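Local coordinates for Lmo2125 protein (Listeria monocytogenes serovar 1/2a, PDB 5TU0) that binds maltose and, as a solute-binding lipoprotein, probably delivers the sugar to a membrane transporter, at residues P129-F132 and K133-E136; K204-Q207 and D208-K212. The protein carries 2 engineered substitutions. All blocks are in the same frame, centred on the assembly; numbering follows the deposited sequence.

Contact 1 (P129-F132 and K133-E136); sequences PATF and KDLE
One carboxylate oxygen, Asp-134 OD2, takes two consecutive backbone N-H groups, those of Ala-130 and Thr-131, ahead of the helix in which the aspartate sits. The two donors approach differently. Asp-134 OD2 receives Ala-130 N, 3.0 Å away, on its anti lone pair, whereas Thr-131 N, at 3.2 Å from the same oxygen, comes from above the carboxylate plane, 56° out of it. The return half of the exchange belongs to Thr-131, the N-cap: its OG1 accepts from Asp-134 N at 3.0 Å, and the reciprocal pair makes a capping box. Thr-131 OG1 can reach that amide because chi1 of 66° sets it between its own backbone N and carbonyl carbon, facing the first turn. Behind the cap the ordinary helical bonds begin, Leu-135 N to Thr-131 O and Glu-136 N to Phe-132 O.

On the buried side Leu-135 works with both branches. Its CD1 sits over the Phe-132 ring as a CH-pi contact, 3.7 Å from the ring centroid and only 13° off the normal, while Leu-135 CD2 lies against Pro-129 CB, also at 3.7 Å, the two side chains crossing at about a right angle. Phe-132 also touches Trp-160 and Tyr-201. In the same turn Glu-136 OE2 accepts from Tyr-201 and Asn-262.

Chemically, then, one of the first helical amides, Asp-134 N, is capped by a hydroxyl, and the carboxylate, whose negative charge is probably favoured near the positive end of the helix dipole, in turn takes two N-H groups of the incoming loop and pins it.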
loop_
_atom_site.group_PDB
_atom_site.type_symbol
_atom_site.label_atom_id
_atom_site.label_comp_id
_atom_site.label_asym_id
_atom_site.label_seq_id
_atom_site.Cartn_x
_atom_site.Cartn_y
_atom_site.Cartn_z
ATOM N N PRO A 129 -18.530 -6.467 9.748
ATOM C CA PRO A 129 -18.052 -7.242 10.902
ATOM C C PRO A 129 -16.994 -6.419 11.656
ATOM O O PRO A 129 -16.175 -5.735 11.017
ATOM C CB PRO A 129 -17.410 -8.473 10.262
ATOM C CG PRO A 129 -18.081 -8.600 8.937
ATOM C CD PRO A 129 -18.332 -7.196 8.482
ATOM N N ALA A 130 -17.036 -6.469 12.986
ATOM C CA ALA A 130 -16.134 -5.679 13.818
ATOM C C ALA A 130 -14.850 -6.389 14.263
ATOM O O ALA A 130 -13.828 -5.735 14.543
ATOM C CB ALA A 130 -16.897 -5.191 15.031
ATOM N N THR A 131 -14.906 -7.707 14.363
ATOM C CA THR A 131 -13.787 -8.496 14.828
ATOM C C THR A 131 -13.594 -9.740 13.976
ATOM O O THR A 131 -14.504 -10.157 13.243
ATOM C CB THR A 131 -14.034 -8.987 16.282
ATOM O OG1 THR A 131 -15.146 -9.911 16.313
ATOM C CG2 THR A 131 -14.323 -7.847 17.207
ATOM N N PHE A 132 -12.421 -10.360 14.101
ATOM C CA PHE A 132 -12.213 -11.656 13.471
ATOM C C PHE A 132 -13.121 -12.743 14.064
ATOM O O PHE A 132 -13.418 -13.732 13.376
ATOM C CB PHE A 132 -10.727 -12.053 13.404
ATOM C CG PHE A 132 -10.050 -11.562 12.150
ATOM C CD1 PHE A 132 -9.663 -10.251 12.023
ATOM C CD2 PHE A 132 -9.848 -12.419 11.077
ATOM C CE1 PHE A 132 -9.073 -9.789 10.855
ATOM C CE2 PHE A 132 -9.245 -11.971 9.915
ATOM C CZ PHE A 132 -8.860 -10.646 9.805
ATOM N N LYS A 133 -13.549 -12.576 15.320
ATOM C CA LYS A 133 -14.499 -13.520 15.932
ATOM C C LYS A 133 -15.799 -13.474 15.116
ATOM O O LYS A 133 -16.395 -14.509 14.833
ATOM C CB LYS A 133 -14.793 -13.165 17.394
ATOM C CG LYS A 133 -13.631 -13.301 18.371
ATOM C CD LYS A 133 -13.529 -14.673 19.022
ATOM C CE LYS A 133 -13.130 -15.763 18.064
ATOM N NZ LYS A 133 -12.994 -17.073 18.759
ATOM N N ASP A 134 -16.211 -12.265 14.732
ATOM C CA ASP A 134 -17.418 -12.055 13.911
ATOM C C ASP A 134 -17.239 -12.711 12.531
ATOM O O ASP A 134 -18.166 -13.337 12.019
ATOM C CB ASP A 134 -17.730 -10.576 13.695
ATOM C CG ASP A 134 -18.018 -9.825 14.984
ATOM O OD1 ASP A 134 -18.369 -10.455 16.016
ATOM O OD2 ASP A 134 -17.893 -8.568 14.952
ATOM N N LEU A 135 -16.057 -12.570 11.942
ATOM C CA LEU A 135 -15.765 -13.236 10.675
ATOM C C LEU A 135 -15.787 -14.759 10.814
ATOM O O LEU A 135 -16.251 -15.448 9.906
ATOM C CB LEU A 135 -14.411 -12.806 10.107
ATOM C CG LEU A 135 -14.252 -11.344 9.706
ATOM C CD1 LEU A 135 -12.800 -11.063 9.326
ATOM C CD2 LEU A 135 -15.209 -10.964 8.574
ATOM N N GLU A 136 -15.279 -15.293 11.930
ATOM C CA GLU A 136 -15.290 -16.744 12.142
ATOM C C GLU A 136 -16.745 -17.262 12.167
ATOM O O GLU A 136 -17.052 -18.321 11.591
ATOM C CB GLU A 136 -14.538 -17.127 13.430
ATOM C CG GLU A 136 -13.024 -16.905 13.339
ATOM C CD GLU A 136 -12.291 -17.105 14.651
ATOM O OE1 GLU A 136 -12.893 -17.630 15.610
ATOM O OE2 GLU A 136 -11.104 -16.706 14.737
#

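Contact 2 (K204-Q207 and D208-K212); sequences KWFQ and DVWPK
Aromatic contacts dominate where helix 193-208 ends and Trp-210 folds back over it. The indole of Trp-210 turns its edge to the face of Phe-206, an edge-to-face pair with planes at 85° and centroids 5.1 Å apart; Trp-210 CZ3 is the atom over the centre of the phenyl ring. One face of the same indole lies over Trp-205 CB, which makes a CH-pi contact 3.8 Å from the centroid of its six-membered ring. The two indoles themselves meet obliquely, planes at 44°, with Trp-210 NE1 3.4 Å from Trp-205 CE3. That nitrogen's hydrogen-bond partner is Phe-156 O, while Trp-205 NE1 donates to Tyr-201.

Among aliphatic groups, Val-209 runs alongside Trp-205. With chi1 of 174° its CG1 stands anti to the backbone N and rests 3.7 Å from Trp-205 CE3.

Hydrogen bonds close the helix. Asp-208 N still makes a regular bond to Lys-204 O, but Trp-205 O is gripped twice: by Trp-210 N at 2.9 Å, nearly along the C=O axis, and by Val-209 N at 3.1 Å, from above the carbonyl plane.

Water serves the next carbonyl. Water 2 bridges Phe-206 O, 2.7 Å away, and Trp-210 O, the second link rather short, and a further water lies between Phe-206 O and Pro-211 O.

The chemistry implies a helix end whose carbonyls at Trp-205 and Phe-206 are taken up, the first by the departing backbone and the second by water, with Trp-210 held through its amide, one ring face, one ring edge and its indole N-H.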
loop_
_atom_site.group_PDB
_atom_site.type_symbol
_atom_site.label_atom_id
_atom_site.label_comp_id
_atom_site.label_asym_id
_atom_site.label_seq_id
_atom_site.Cartn_x
_atom_site.Cartn_y
_atom_site.Cartn_z
ATOM N N LYS A 204 -5.470 -22.051 9.916
ATOM C CA LYS A 204 -6.798 -22.555 10.328
ATOM C C LYS A 204 -7.843 -22.196 9.261
ATOM O O LYS A 204 -8.703 -23.018 8.923
ATOM C CB LYS A 204 -7.232 -21.991 11.689
ATOM C CG LYS A 204 -6.332 -22.294 12.881
ATOM C CD LYS A 204 -6.277 -23.758 13.262
ATOM C CE LYS A 204 -5.455 -23.953 14.535
ATOM N NZ LYS A 204 -5.173 -25.402 14.778
ATOM N N TRP A 205 -7.778 -20.968 8.734
ATOM C CA TRP A 205 -8.706 -20.563 7.669
ATOM C C TRP A 205 -8.479 -21.395 6.403
ATOM O O TRP A 205 -9.432 -21.931 5.829
ATOM C CB TRP A 205 -8.602 -19.069 7.367
ATOM C CG TRP A 205 -9.320 -18.210 8.389
ATOM C CD1 TRP A 205 -8.818 -17.731 9.580
ATOM C CD2 TRP A 205 -10.669 -17.722 8.298
ATOM N NE1 TRP A 205 -9.786 -16.990 10.233
ATOM C CE2 TRP A 205 -10.926 -16.970 9.468
ATOM C CE3 TRP A 205 -11.691 -17.863 7.347
ATOM C CZ2 TRP A 205 -12.163 -16.350 9.706
ATOM C CZ3 TRP A 205 -12.912 -17.257 7.584
ATOM C CH2 TRP A 205 -13.129 -16.493 8.758
ATOM N N PHE A 206 -7.223 -21.529 5.985
ATOM C CA PHE A 206 -6.902 -22.353 4.792
ATOM C C PHE A 206 -7.340 -23.803 4.905
ATOM O O PHE A 206 -7.929 -24.366 3.958
ATOM C CB PHE A 206 -5.393 -22.359 4.531
ATOM C CG PHE A 206 -4.899 -21.108 3.905
ATOM C CD1 PHE A 206 -5.258 -20.809 2.607
ATOM C CD2 PHE A 206 -4.027 -20.257 4.582
ATOM C CE1 PHE A 206 -4.794 -19.674 1.987
ATOM C CE2 PHE A 206 -3.578 -19.104 3.975
ATOM C CZ PHE A 206 -3.949 -18.814 2.672
ATOM N N GLN A 207 -7.057 -24.395 6.066
ATOM C CA GLN A 207 -7.285 -25.817 6.285
ATOM C C GLN A 207 -8.708 -26.209 6.729
ATOM O O GLN A 207 -9.200 -27.267 6.322
ATOM C CB GLN A 207 -6.227 -26.354 7.260
ATOM C CG GLN A 207 -4.826 -26.406 6.657
ATOM C CD GLN A 207 -4.687 -27.496 5.588
ATOM O OE1 GLN A 207 -5.080 -28.643 5.809
ATOM N NE2 GLN A 207 -4.109 -27.145 4.434
ATOM N N ASP A 208 -9.377 -25.352 7.510
ATOM C CA ASP A 208 -10.710 -25.677 8.051
ATOM C C ASP A 208 -11.908 -24.988 7.428
ATOM O O ASP A 208 -13.032 -25.448 7.613
ATOM C CB ASP A 208 -10.770 -25.337 9.545
ATOM C CG ASP A 208 -9.705 -26.032 10.358
ATOM O OD1 ASP A 208 -9.092 -26.991 9.880
ATOM O OD2 ASP A 208 -9.490 -25.604 11.499
ATOM N N VAL A 209 -11.705 -23.901 6.712
ATOM C CA VAL A 209 -12.835 -23.111 6.229
ATOM C C VAL A 209 -12.872 -22.924 4.720
ATOM O O VAL A 209 -13.873 -23.156 4.076
ATOM C CB VAL A 209 -12.736 -21.683 6.836
ATOM C CG1 VAL A 209 -13.800 -20.740 6.280
ATOM C CG2 VAL A 209 -12.788 -21.729 8.351
ATOM N N TRP A 210 -11.755 -22.499 4.152
ATOM C CA TRP A 210 -11.763 -22.111 2.759
ATOM C C TRP A 210 -11.728 -23.177 1.657
ATOM O O TRP A 210 -11.183 -24.271 1.841
ATOM C CB TRP A 210 -10.616 -21.125 2.498
ATOM C CG TRP A 210 -10.784 -19.805 3.116
ATOM C CD1 TRP A 210 -11.965 -19.151 3.386
ATOM C CD2 TRP A 210 -9.737 -18.871 3.408
ATOM N NE1 TRP A 210 -11.702 -17.898 3.901
ATOM C CE2 TRP A 210 -10.347 -17.705 3.923
ATOM C CE3 TRP A 210 -8.340 -18.927 3.332
ATOM C CZ2 TRP A 210 -9.608 -16.597 4.336
ATOM C CZ3 TRP A 210 -7.598 -17.803 3.752
ATOM C CH2 TRP A 210 -8.240 -16.669 4.247
ATOM N N PRO A 211 -12.302 -22.830 0.490
ATOM C CA PRO A 211 -12.187 -23.657 -0.695
ATOM C C PRO A 211 -10.705 -23.825 -1.048
ATOM O O PRO A 211 -9.886 -22.906 -0.780
ATOM C CB PRO A 211 -12.888 -22.831 -1.780
ATOM C CG PRO A 211 -13.824 -21.956 -1.065
ATOM C CD PRO A 211 -13.192 -21.678 0.267
ATOM N N LYS A 212 -10.378 -24.975 -1.629
ATOM C CA LYS A 212 -9.010 -25.323 -2.022
ATOM C C LYS A 212 -8.358 -24.272 -2.887
ATOM O O LYS A 212 -7.161 -24.005 -2.751
ATOM C CB LYS A 212 -8.987 -26.663 -2.762
ATOM C CG LYS A 212 -7.601 -27.233 -3.001
ATOM C CD LYS A 212 -6.886 -27.429 -1.681
ATOM C CE LYS A 212 -5.656 -28.287 -1.822
ATOM N NZ LYS A 212 -4.999 -28.453 -0.499
HETATM O O HOH W 1 -7.948 -23.104 1.438
HETATM O O HOH W 2 -10.208 -25.723 3.564
#

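Contact 1 comes first along the chain, at the start of helix 132-138; contact 2 follows at the end of helix 193-208, where the chain leaves toward helix 217-229. Their centres are 16 Å apart, on the same side of the chain's centre, and the two helices touch: Leu-135 O lies 3.5 Å from Trp-205 CH2, and Glu-136 CG packs on Trp-205 CZ2. Tyr-201, on the same helix as Trp-205, is a neighbour of both contacts, and Trp-160 touches aromatic residues of both. A helix beginning and a helix ending therefore meet around Trp-205, Tyr-201 and Trp-160, joining segments distant in sequence within the solute-binding fold.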